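Local atomic coordinates of bacterial transferase hexapeptide (Three repeats) family protein (Acinetobacter baumannii, PDB entry 4M9C), a protein that probably transfers an acetyl group to a UDP-linked amino sugar in the biosynthesis of UDP-N,N'-diacetylbacillosamine. Residues K30-S41 and N46-F56; A71-V80 and I142-P150. One frame throughout, in Å; residues are numbered along the deposited sequence.

Interaction 1 (K30-S41 and N46-F56)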
# COMPACT_ATOMS: atom_id res chain seq x y z
N LYS A 30 -16.73 25.84 2.46
CA LYS A 30 -15.31 26.13 2.31
C LYS A 30 -14.91 27.32 3.18
O LYS A 30 -13.84 27.34 3.78
CB LYS A 30 -14.96 26.39 0.84
CG LYS A 30 -13.48 26.74 0.62
CD LYS A 30 -13.08 26.76 -0.86
CE LYS A 30 -11.57 27.01 -1.01
NZ LYS A 30 -10.94 26.25 -2.15
N GLU A 31 -15.80 28.31 3.27
CA GLU A 31 -15.49 29.54 3.99
C GLU A 31 -15.21 29.26 5.46
O GLU A 31 -14.59 30.07 6.14
CB GLU A 31 -16.62 30.56 3.83
CG GLU A 31 -16.81 31.04 2.40
N GLN A 32 -15.67 28.12 5.96
CA GLN A 32 -15.44 27.80 7.37
C GLN A 32 -14.04 27.19 7.65
O GLN A 32 -13.70 26.86 8.79
CB GLN A 32 -16.57 26.91 7.90
CG GLN A 32 -17.96 27.55 7.82
CD GLN A 32 -19.07 26.63 8.32
OE1 GLN A 32 -19.24 26.45 9.52
NE2 GLN A 32 -19.83 26.05 7.38
N PHE A 33 -13.22 27.07 6.60
CA PHE A 33 -11.89 26.46 6.76
C PHE A 33 -10.73 27.43 6.49
O PHE A 33 -10.82 28.28 5.61
CB PHE A 33 -11.73 25.28 5.80
CG PHE A 33 -12.69 24.16 6.05
CD1 PHE A 33 -12.27 23.00 6.71
CD2 PHE A 33 -14.00 24.24 5.61
CE1 PHE A 33 -13.16 21.96 6.92
CE2 PHE A 33 -14.89 23.20 5.82
CZ PHE A 33 -14.47 22.06 6.48
N ALA A 34 -9.64 27.27 7.22
CA ALA A 34 -8.43 28.04 6.96
C ALA A 34 -7.17 27.27 7.31
O ALA A 34 -7.17 26.43 8.21
CB ALA A 34 -8.46 29.36 7.72
N PHE A 35 -6.10 27.57 6.58
CA PHE A 35 -4.76 27.21 7.02
C PHE A 35 -4.30 28.17 8.12
O PHE A 35 -4.53 29.37 8.03
CB PHE A 35 -3.79 27.26 5.85
CG PHE A 35 -4.03 26.20 4.81
CD1 PHE A 35 -3.62 24.90 5.03
CD2 PHE A 35 -4.63 26.52 3.60
CE1 PHE A 35 -3.83 23.92 4.08
CE2 PHE A 35 -4.85 25.54 2.64
CZ PHE A 35 -4.45 24.25 2.88
N ILE A 36 -3.66 27.63 9.15
CA ILE A 36 -3.05 28.45 10.20
C ILE A 36 -1.54 28.41 10.03
O ILE A 36 -0.93 27.33 10.13
CB ILE A 36 -3.39 27.91 11.60
CG1 ILE A 36 -4.89 27.98 11.86
CG2 ILE A 36 -2.61 28.66 12.67
CD1 ILE A 36 -5.29 27.46 13.22
N ASP A 37 -0.93 29.56 9.77
CA ASP A 37 0.52 29.65 9.56
C ASP A 37 1.02 31.09 9.71
O ASP A 37 0.76 31.94 8.86
CB ASP A 37 0.89 29.09 8.18
CG ASP A 37 2.39 28.85 8.04
OD1 ASP A 37 2.82 27.68 8.11
OD2 ASP A 37 3.13 29.84 7.84
N ASP A 38 1.72 31.36 10.80
CA ASP A 38 2.20 32.72 11.09
C ASP A 38 3.04 33.26 9.94
O ASP A 38 2.81 34.37 9.45
CB ASP A 38 3.00 32.75 12.40
CG ASP A 38 2.11 32.64 13.62
OD1 ASP A 38 0.90 32.93 13.50
OD2 ASP A 38 2.62 32.27 14.70
N GLY A 39 4.01 32.47 9.51
CA GLY A 39 4.88 32.83 8.41
C GLY A 39 4.14 33.27 7.16
O GLY A 39 4.53 34.25 6.52
N LEU A 40 3.08 32.55 6.81
CA LEU A 40 2.35 32.83 5.58
C LEU A 40 1.06 33.60 5.83
O LEU A 40 0.23 33.73 4.94
CB LEU A 40 2.07 31.55 4.80
CG LEU A 40 3.29 30.90 4.12
CD1 LEU A 40 4.44 30.72 5.10
CD2 LEU A 40 2.93 29.56 3.49
N SER A 41 0.92 34.13 7.04
CA SER A 41 -0.24 34.94 7.40
C SER A 41 -0.58 35.95 6.31
O SER A 41 0.32 36.59 5.75
CB SER A 41 0.01 35.66 8.72
OG SER A 41 -0.98 36.65 8.97
N ASN A 46 -4.44 27.35 -2.16
CA ASN A 46 -5.47 26.50 -2.76
C ASN A 46 -6.87 27.06 -2.55
O ASN A 46 -7.83 26.32 -2.35
CB ASN A 46 -5.39 25.06 -2.23
CG ASN A 46 -4.15 24.31 -2.74
OD1 ASN A 46 -3.44 24.79 -3.63
ND2 ASN A 46 -3.90 23.12 -2.18
N GLY A 47 -6.98 28.39 -2.58
CA GLY A 47 -8.26 29.07 -2.49
C GLY A 47 -8.71 29.30 -1.06
O GLY A 47 -9.83 29.76 -0.83
N TYR A 48 -7.86 28.96 -0.10
CA TYR A 48 -8.19 29.12 1.31
C TYR A 48 -7.36 30.23 1.91
O TYR A 48 -6.21 30.43 1.51
CB TYR A 48 -7.87 27.84 2.09
CG TYR A 48 -8.67 26.60 1.74
CD1 TYR A 48 -9.85 26.30 2.41
CD2 TYR A 48 -8.23 25.72 0.76
CE1 TYR A 48 -10.57 25.16 2.11
CE2 TYR A 48 -8.95 24.58 0.45
CZ TYR A 48 -10.12 24.30 1.13
OH TYR A 48 -10.84 23.17 0.83
N PRO A 49 -7.92 30.94 2.90
CA PRO A 49 -7.17 31.95 3.67
C PRO A 49 -6.11 31.27 4.51
O PRO A 49 -6.36 30.19 5.06
CB PRO A 49 -8.22 32.54 4.61
CG PRO A 49 -9.54 32.07 4.09
CD PRO A 49 -9.31 30.80 3.37
N VAL A 50 -4.94 31.88 4.59
CA VAL A 50 -3.90 31.44 5.51
C VAL A 50 -3.82 32.48 6.61
O VAL A 50 -3.50 33.64 6.36
CB VAL A 50 -2.54 31.32 4.80
CG1 VAL A 50 -1.50 30.70 5.73
CG2 VAL A 50 -2.68 30.52 3.51
N LEU A 51 -4.14 32.06 7.83
CA LEU A 51 -4.23 32.99 8.96
C LEU A 51 -3.10 32.79 9.95
O LEU A 51 -2.57 31.68 10.11
CB LEU A 51 -5.56 32.81 9.69
CG LEU A 51 -6.83 32.86 8.85
CD1 LEU A 51 -8.04 32.55 9.72
CD2 LEU A 51 -6.98 34.23 8.19
N SER A 52 -2.72 33.87 10.62
CA SER A 52 -1.81 33.76 11.75
C SER A 52 -2.63 33.12 12.85
O SER A 52 -3.86 33.16 12.82
CB SER A 52 -1.33 35.14 12.21
OG SER A 52 -2.38 35.85 12.86
N TYR A 53 -1.96 32.54 13.84
CA TYR A 53 -2.68 31.92 14.94
C TYR A 53 -3.57 32.93 15.64
O TYR A 53 -4.74 32.66 15.90
CB TYR A 53 -1.73 31.24 15.92
CG TYR A 53 -2.44 30.59 17.07
CD1 TYR A 53 -2.36 31.13 18.35
CD2 TYR A 53 -3.20 29.45 16.88
CE1 TYR A 53 -3.02 30.53 19.41
CE2 TYR A 53 -3.86 28.86 17.93
CZ TYR A 53 -3.77 29.39 19.19
OH TYR A 53 -4.43 28.80 20.24
N LEU A 54 -3.02 34.11 15.93
CA LEU A 54 -3.78 35.15 16.62
C LEU A 54 -5.04 35.52 15.87
O LEU A 54 -6.10 35.66 16.47
CB LEU A 54 -2.93 36.40 16.87
CG LEU A 54 -2.00 36.25 18.08
CD1 LEU A 54 -0.91 37.32 18.11
CD2 LEU A 54 -2.82 36.25 19.37
N ASP A 55 -4.94 35.70 14.55
CA ASP A 55 -6.11 36.04 13.75
C ASP A 55 -7.14 34.91 13.73
O ASP A 55 -8.34 35.16 13.82
CB ASP A 55 -5.72 36.46 12.33
CG ASP A 55 -5.04 37.83 12.30
OD1 ASP A 55 -5.47 38.73 13.06
OD2 ASP A 55 -4.07 38.00 11.53
N PHE A 56 -6.66 33.68 13.65
CA PHE A 56 -7.57 32.54 13.71
C PHE A 56 -8.33 32.57 15.03
O PHE A 56 -9.55 32.49 15.05
CB PHE A 56 -6.81 31.22 13.58
CG PHE A 56 -7.67 30.00 13.80
CD1 PHE A 56 -7.71 29.38 15.04
CD2 PHE A 56 -8.44 29.49 12.77
CE1 PHE A 56 -8.50 28.25 15.25
CE2 PHE A 56 -9.22 28.36 12.96
CZ PHE A 56 -9.26 27.74 14.20
O HOH W 1 -0.03 34.51 15.59
O HOH W 2 -3.73 36.37 9.35

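Interaction 2 (A71-V80 and I142-P150)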
# COMPACT_ATOMS: atom_id res chain seq x y z
N ALA A 71 4.02 17.29 10.83
CA ALA A 71 4.55 15.97 11.17
C ALA A 71 5.60 16.04 12.28
O ALA A 71 5.71 15.13 13.10
CB ALA A 71 5.15 15.30 9.92
N ASN A 72 6.36 17.13 12.30
CA ASN A 72 7.36 17.38 13.35
C ASN A 72 6.71 17.29 14.72
O ASN A 72 5.94 18.17 15.10
CB ASN A 72 7.96 18.78 13.17
CG ASN A 72 9.10 19.07 14.16
OD1 ASN A 72 9.06 18.68 15.32
ND2 ASN A 72 10.11 19.77 13.68
N SER A 73 7.02 16.25 15.48
CA SER A 73 6.27 15.97 16.70
C SER A 73 6.59 16.91 17.86
O SER A 73 5.76 17.13 18.73
CB SER A 73 6.40 14.51 17.13
OG SER A 73 7.63 14.26 17.78
N VAL A 74 7.81 17.44 17.87
CA VAL A 74 8.20 18.39 18.90
C VAL A 74 7.39 19.67 18.72
O VAL A 74 6.87 20.22 19.68
CB VAL A 74 9.72 18.71 18.83
CG1 VAL A 74 10.03 20.02 19.55
CG2 VAL A 74 10.52 17.57 19.40
N VAL A 75 7.28 20.12 17.48
CA VAL A 75 6.48 21.29 17.17
C VAL A 75 5.00 21.00 17.48
O VAL A 75 4.29 21.84 18.04
CB VAL A 75 6.64 21.68 15.68
CG1 VAL A 75 5.58 22.71 15.26
CG2 VAL A 75 8.05 22.20 15.42
N ARG A 76 4.56 19.80 17.11
CA ARG A 76 3.16 19.40 17.28
C ARG A 76 2.76 19.48 18.75
O ARG A 76 1.68 19.97 19.07
CB ARG A 76 2.90 17.99 16.70
CG ARG A 76 1.43 17.53 16.83
CD ARG A 76 1.04 16.51 15.74
NE ARG A 76 1.50 15.13 15.99
CZ ARG A 76 2.57 14.57 15.43
NH1 ARG A 76 2.89 13.31 15.70
NH2 ARG A 76 3.32 15.27 14.59
N GLU A 77 3.62 19.01 19.65
CA GLU A 77 3.33 19.07 21.08
C GLU A 77 3.24 20.50 21.61
O GLU A 77 2.37 20.81 22.44
CB GLU A 77 4.37 18.31 21.90
CG GLU A 77 4.08 18.32 23.40
CD GLU A 77 5.04 17.45 24.20
OE1 GLU A 77 4.63 16.91 25.25
OE2 GLU A 77 6.20 17.30 23.77
N LYS A 78 4.15 21.37 21.18
CA LYS A 78 4.10 22.76 21.60
C LYS A 78 2.81 23.42 21.08
O LYS A 78 2.17 24.19 21.80
CB LYS A 78 5.34 23.54 21.14
CG LYS A 78 6.66 22.99 21.70
CD LYS A 78 6.59 22.81 23.21
CE LYS A 78 7.96 22.57 23.84
NZ LYS A 78 8.48 21.18 23.65
N LEU A 79 2.42 23.09 19.85
CA LEU A 79 1.20 23.65 19.28
C LEU A 79 -0.04 23.22 20.05
O LEU A 79 -0.94 24.03 20.28
CB LEU A 79 1.06 23.27 17.80
CG LEU A 79 2.09 23.96 16.91
CD1 LEU A 79 1.90 23.56 15.46
CD2 LEU A 79 2.01 25.48 17.08
N VAL A 80 -0.09 21.96 20.45
CA VAL A 80 -1.19 21.47 21.27
C VAL A 80 -1.28 22.27 22.57
O VAL A 80 -2.36 22.70 22.96
CB VAL A 80 -1.06 19.97 21.58
CG1 VAL A 80 -2.03 19.57 22.67
CG2 VAL A 80 -1.31 19.13 20.32
N ILE A 142 1.28 2.31 21.13
CA ILE A 142 1.92 3.46 20.53
C ILE A 142 1.64 4.68 21.39
O ILE A 142 0.49 4.93 21.75
CB ILE A 142 1.40 3.67 19.11
CG1 ILE A 142 1.92 2.52 18.23
CG2 ILE A 142 1.86 5.01 18.56
CD1 ILE A 142 1.48 2.62 16.80
N GLY A 143 2.69 5.40 21.75
CA GLY A 143 2.59 6.51 22.70
C GLY A 143 2.09 7.79 22.07
O GLY A 143 1.36 7.75 21.08
N ASP A 144 2.47 8.93 22.66
CA ASP A 144 1.97 10.23 22.23
C ASP A 144 2.95 10.90 21.27
O ASP A 144 4.14 10.67 21.35
CB ASP A 144 1.78 11.16 23.43
CG ASP A 144 0.80 10.61 24.44
OD1 ASP A 144 -0.10 9.84 24.04
OD2 ASP A 144 0.93 10.95 25.63
N TYR A 145 2.41 11.73 20.38
CA TYR A 145 3.21 12.50 19.43
C TYR A 145 4.12 11.63 18.58
O TYR A 145 5.27 12.00 18.30
CB TYR A 145 3.99 13.61 20.15
CG TYR A 145 3.05 14.54 20.89
CD1 TYR A 145 2.29 15.48 20.20
CD2 TYR A 145 2.88 14.45 22.27
CE1 TYR A 145 1.41 16.32 20.85
CE2 TYR A 145 1.99 15.30 22.93
CZ TYR A 145 1.27 16.22 22.21
OH TYR A 145 0.39 17.07 22.85
N VAL A 146 3.60 10.48 18.18
CA VAL A 146 4.32 9.57 17.30
C VAL A 146 3.94 9.86 15.85
O VAL A 146 2.77 10.17 15.54
CB VAL A 146 4.02 8.11 17.65
CG1 VAL A 146 4.57 7.16 16.60
CG2 VAL A 146 4.59 7.78 19.04
N THR A 147 4.92 9.78 14.96
CA THR A 147 4.72 10.08 13.56
C THR A 147 5.18 8.93 12.69
O THR A 147 6.33 8.49 12.80
CB THR A 147 5.51 11.35 13.16
OG1 THR A 147 5.00 12.46 13.89
CG2 THR A 147 5.37 11.62 11.68
N PHE A 148 4.29 8.44 11.83
CA PHE A 148 4.62 7.43 10.83
C PHE A 148 4.66 8.15 9.50
O PHE A 148 3.63 8.67 9.05
CB PHE A 148 3.54 6.33 10.73
CG PHE A 148 3.65 5.24 11.78
CD1 PHE A 148 3.07 4.01 11.57
CD2 PHE A 148 4.33 5.46 12.97
CE1 PHE A 148 3.15 3.01 12.52
CE2 PHE A 148 4.41 4.46 13.93
CZ PHE A 148 3.83 3.23 13.70
N ALA A 149 5.82 8.17 8.87
CA ALA A 149 5.95 8.73 7.53
C ALA A 149 5.26 7.75 6.59
O ALA A 149 4.90 6.65 6.99
CB ALA A 149 7.43 8.88 7.17
N PRO A 150 5.08 8.14 5.32
CA PRO A 150 4.41 7.29 4.33
C PRO A 150 5.09 5.93 4.16
O PRO A 150 6.31 5.86 4.06
CB PRO A 150 4.50 8.10 3.03
CG PRO A 150 4.71 9.51 3.47
CD PRO A 150 5.47 9.45 4.76

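Interaction 1 (K30-S41 and N46-F56)
Phe-35 and Val-50 lie side by side in a parallel pairing between strands 33-36 and 48-51, whose short axes cross at -38°. Three backbone hydrogen bonds join them: Phe-35 N to Pro-49 O (3.0 Å), Leu-51 N to Phe-35 O (2.7 Å) and Asp-37 N to Leu-51 O (2.7 Å). The last two are nearly straight, the first clearly bent.

Apolar side chains pack on both faces of this pair. On the face of Ile-36 and Leu-51, Ile-36 CG1 lies anti to its carbonyl carbon (chi1 -63°) and its extended branch carries CD1 over the centre of the Phe-56 ring, a CH-pi contact 3.6 Å from the centroid; CG2 meets the edge of the Tyr-53 ring. On the face of Phe-35 and Val-50, the Phe-35 ring crosses Tyr-48 obliquely, its CD2 3.8 Å from Tyr-48 CB and the ring planes at 85°, while Val-50 CG1 touches Leu-40 CB and the CB methylene of Asp-37.

At the start of the strands, Lys-30 reaches across one face of the Tyr-48 ring. Its CE sits above the ring centre, while NZ makes a cation-pi contact and donates to Asn-46 O (3.1 Å) on a lone pair in the carbonyl plane. The Tyr-48 hydroxyl is bonded to Arg-22 of helix 14-24.

Polar groups gather at the other end. Asp-38 OD1 accepts from Tyr-53 N (2.9 Å) almost along its C-O axis, and also from a water held by Leu-54 N. Ser-52, the N-cap, receives Asp-55 N on OG (3.1 Å), and a second water links Ser-41 OG, Ser-52 N and Asp-55 OD2. Strand 33-36 also pairs with strand 3-8, placing these strands in the parallel core of the Rossmann-like PglD N-terminal domain.

Interaction 2 (A71-V80 and I142-P150)
Tyr-145 and Thr-147 dock onto the first turns of helix 73-85 in a contact between domains, where a coil of the left-handed beta-helix meets the Rossmann-like N-terminal domain. Tyr-145 supplies the apolar half. Glu-77 crosses its ring at about a right angle; its CB stands over the ring face in a CH-pi contact, 3.7 Å from the centroid and 10° off the normal. The CG of Glu-77 is anti to the backbone N (chi1 -178°), which runs the extended chain on over the same ring, and its carboxylate makes a weak hydrogen bond to His-163. Val-80 CG2 comes up at the ring edge, 3.9 Å from Tyr-145 CE1. The rings of His-163 and Phe-127, from neighbouring coils, also meet Tyr-145, their planes nearly parallel to its own. The Ser-73 hydroxyl is bonded to His-163.

The polar half centres on Arg-76, whose chain bends at chi3 (79°) and turns the guanidinium toward the coil. Its NE is held by Phe-127 O. Thr-147 OG1 both accepts and donates: Arg-76 NH1 approaches in the guanidinium plane at 2.9 Å, and the hydroxyl proton goes to Ala-71 O, also at 2.9 Å and in the carbonyl plane.

Overall arrangement
From the N terminus, the chain builds strand 3-8 and helix 14-24 before interaction 1 closes a short loop: residues 30-41 and 46-56 are separated by four residues, which include strand 44-45. The chain then passes through strand 63-68 into helix 73-85, where the first half of interaction 2 lies. Its second half follows only after 61 residues, once the early coils of the beta-helix have been wound. The two contacts are thus in series, neither nested nor crossed, with centres about 21 Å apart. Interaction 1 joins strand 33-36 and the following turn to strand 48-51 and the start of helix 53-58, whereas 71-80 with 142-150 fastens the N-terminal domain to the beta-helix.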